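Local coordinates for NAD-dependent protein deacylase 2 (Archaeoglobus fulgidus, PDB 4TWJ), which removes acetyl and other acyl groups from protein lysines in an NAD-dependent reaction, including deacetylation of the archaeal chromatin protein Alba, at residues Asp125-His130 against Ser155-Pro160. Residues are numbered along the deposited sequence; the frame is centred on the assembly and turned at random.
Sequences DCLDCH and SYYVKP. With ZN (zinc ion), chain C.
In the zinc-binding module of this sirtuin, Asp-125 and Cys-126, at the end of strand 123-126, pair antiparallel with Val-158 and Lys-159, just beyond the second CxxC motif. Asp-125 and Lys-159 form a hydrogen-bonded pair, Asp-125 N reaching Lys-159 O at 2.9 Å and Lys-159 N returning to Asp-125 O at 2.8 Å. Cys-126 and Val-158 are the neighbouring non-hydrogen-bonded pair, and past them Leu-127 N gives a nearly straight bond (172°) to Tyr-157 O. The chain then turns round the metal: Cys-126 SG and Cys-129 SG bind zinc, and Cys-150 and Cys-153 complete the site. Cys-129 N points squarely at the Cys-126 thiolate, 3.5 Å from its SG, a bond that would probably temper the negative charge on the sulfur. With SG anti to its backbone N (chi1 174°), Cys-126 presents the sulfur to both zinc and Ser-155 CB. Past the strand end, Leu-127 crosses the aliphatic part of Lys-159 obliquely, with CD2 3.8 Å from Lys-159 CB, and both side chains also touch Phe-56 of helix 53-58. Lys-159 NZ hydrogen-bonds to Val-162 O and forms a salt bridge with Glu-167. A water bridges Asp-125 OD2 and Lys-159 O; the same carboxylate oxygen pairs with Arg-161. The Ser-155 hydroxyl closes an ST turn by accepting from Tyr-157 N and donates to Asp-128 OD1. Replacing Ser-155 with an alanine would probably leave Asp-128 OD1 and Tyr-157 N without their shared partner and the turn beside the zinc less firmly tied. Ser-155 OG meets Asp-128 OD1 at 2.6 Å on its anti side, 21° out of the carboxylate plane.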
loop_
_atom_site.group_PDB
_atom_site.type_symbol
_atom_site.label_atom_id
_atom_site.label_comp_id
_atom_site.label_asym_id
_atom_site.label_seq_id
_atom_site.Cartn_x
_atom_site.Cartn_y
_atom_site.Cartn_z
ATOM N N ASP A 125 -9.045 17.794 5.139
ATOM C CA ASP A 125 -9.076 18.978 5.994
ATOM C C ASP A 125 -8.744 20.225 5.194
ATOM O O ASP A 125 -7.851 20.202 4.349
ATOM C CB ASP A 125 -8.041 18.861 7.109
ATOM C CG ASP A 125 -8.265 17.658 7.986
ATOM O OD1 ASP A 125 -9.084 17.744 8.923
ATOM O OD2 ASP A 125 -7.613 16.624 7.743
ATOM N N CYS A 126 -9.444 21.319 5.477
ATOM C CA CYS A 126 -9.039 22.621 4.963
ATOM C C CYS A 126 -7.917 23.169 5.839
ATOM O O CYS A 126 -8.094 23.325 7.049
ATOM C CB CYS A 126 -10.209 23.589 4.965
ATOM S SG CYS A 126 -9.761 25.274 4.511
ATOM N N LEU A 127 -6.774 23.473 5.232
ATOM C CA LEU A 127 -5.613 23.957 5.986
ATOM C C LEU A 127 -5.792 25.368 6.547
ATOM O O LEU A 127 -5.073 25.757 7.470
ATOM C CB LEU A 127 -4.351 23.917 5.120
ATOM C CG LEU A 127 -3.953 22.567 4.520
ATOM C CD1 LEU A 127 -2.577 22.678 3.880
ATOM C CD2 LEU A 127 -3.969 21.453 5.557
ATOM N N ASP A 128 -6.734 26.132 5.996
ATOM C CA ASP A 128 -6.962 27.508 6.437
ATOM C C ASP A 128 -7.934 27.621 7.614
ATOM O O ASP A 128 -7.608 28.259 8.616
ATOM C CB ASP A 128 -7.433 28.379 5.268
ATOM C CG ASP A 128 -6.303 28.746 4.319
ATOM O OD1 ASP A 128 -6.511 28.666 3.095
ATOM O OD2 ASP A 128 -5.204 29.115 4.795
ATOM N N CYS A 129 -9.120 27.021 7.498
ATOM C CA CYS A 129 -10.135 27.115 8.560
ATOM C C CYS A 129 -10.364 25.803 9.324
ATOM O O CYS A 129 -11.172 25.766 10.254
ATOM C CB CYS A 129 -11.459 27.620 7.984
ATOM S SG CYS A 129 -12.453 26.356 7.160
ATOM N N HIS A 130 -9.663 24.739 8.925
ATOM C CA HIS A 130 -9.649 23.450 9.643
ATOM C C HIS A 130 -10.967 22.662 9.553
ATOM O O HIS A 130 -11.196 21.723 10.320
ATOM C CB HIS A 130 -9.208 23.652 11.101
ATOM C CG HIS A 130 -8.051 24.592 11.251
ATOM N ND1 HIS A 130 -6.756 24.235 10.942
ATOM C CD2 HIS A 130 -7.999 25.884 11.657
ATOM C CE1 HIS A 130 -5.955 25.264 11.159
ATOM N NE2 HIS A 130 -6.684 26.276 11.593
ATOM N N SER A 155 -11.320 28.244 0.505
ATOM C CA SER A 155 -9.894 27.979 0.295
ATOM C C SER A 155 -9.622 26.944 -0.792
ATOM O O SER A 155 -10.414 26.023 -1.013
ATOM C CB SER A 155 -9.234 27.518 1.597
ATOM O OG SER A 155 -7.857 27.231 1.410
ATOM N N TYR A 156 -8.481 27.111 -1.459
ATOM C CA TYR A 156 -7.959 26.122 -2.395
ATOM C C TYR A 156 -7.155 25.029 -1.674
ATOM O O TYR A 156 -6.675 24.101 -2.321
ATOM C CB TYR A 156 -7.045 26.805 -3.427
ATOM C CG TYR A 156 -7.761 27.471 -4.583
ATOM C CD1 TYR A 156 -7.782 26.883 -5.847
ATOM C CD2 TYR A 156 -8.400 28.697 -4.424
ATOM C CE1 TYR A 156 -8.430 27.488 -6.913
ATOM C CE2 TYR A 156 -9.046 29.309 -5.484
ATOM C CZ TYR A 156 -9.058 28.700 -6.726
ATOM O OH TYR A 156 -9.699 29.305 -7.785
ATOM N N TYR A 157 -7.003 25.134 -0.354
ATOM C CA TYR A 157 -6.126 24.231 0.400
ATOM C C TYR A 157 -6.888 23.144 1.156
ATOM O O TYR A 157 -6.797 23.044 2.383
ATOM C CB TYR A 157 -5.239 25.030 1.360
ATOM C CG TYR A 157 -4.190 25.844 0.650
ATOM C CD1 TYR A 157 -4.478 27.113 0.154
ATOM C CD2 TYR A 157 -2.914 25.337 0.454
ATOM C CE1 TYR A 157 -3.514 27.860 -0.502
ATOM C CE2 TYR A 157 -1.948 26.071 -0.201
ATOM C CZ TYR A 157 -2.248 27.328 -0.681
ATOM O OH TYR A 157 -1.273 28.053 -1.332
ATOM N N VAL A 158 -7.631 22.329 0.413
ATOM C CA VAL A 158 -8.253 21.130 0.968
ATOM C C VAL A 158 -7.268 19.983 0.797
ATOM O O VAL A 158 -7.010 19.538 -0.325
ATOM C CB VAL A 158 -9.580 20.780 0.270
ATOM C CG1 VAL A 158 -10.163 19.489 0.845
ATOM C CG2 VAL A 158 -10.565 21.930 0.407
ATOM N N LYS A 159 -6.711 19.524 1.914
ATOM C CA LYS A 159 -5.681 18.492 1.899
ATOM C C LYS A 159 -6.265 17.159 2.367
ATOM O O LYS A 159 -6.830 17.090 3.455
ATOM C CB LYS A 159 -4.520 18.888 2.812
ATOM C CG LYS A 159 -3.309 17.969 2.708
ATOM C CD LYS A 159 -2.317 18.217 3.826
ATOM C CE LYS A 159 -1.137 17.264 3.725
ATOM N NZ LYS A 159 -1.480 15.889 4.183
ATOM N N PRO A 160 -6.120 16.096 1.556
ATOM C CA PRO A 160 -6.571 14.797 2.042
ATOM C C PRO A 160 -5.658 14.303 3.153
ATOM O O PRO A 160 -4.496 14.711 3.218
ATOM C CB PRO A 160 -6.460 13.903 0.807
ATOM C CG PRO A 160 -5.371 14.511 -0.001
ATOM C CD PRO A 160 -5.397 15.987 0.275
HETATM ZN ZN ZN C . -11.766 26.369 4.943
HETATM O O HOH W 1 -5.524 16.701 5.998
#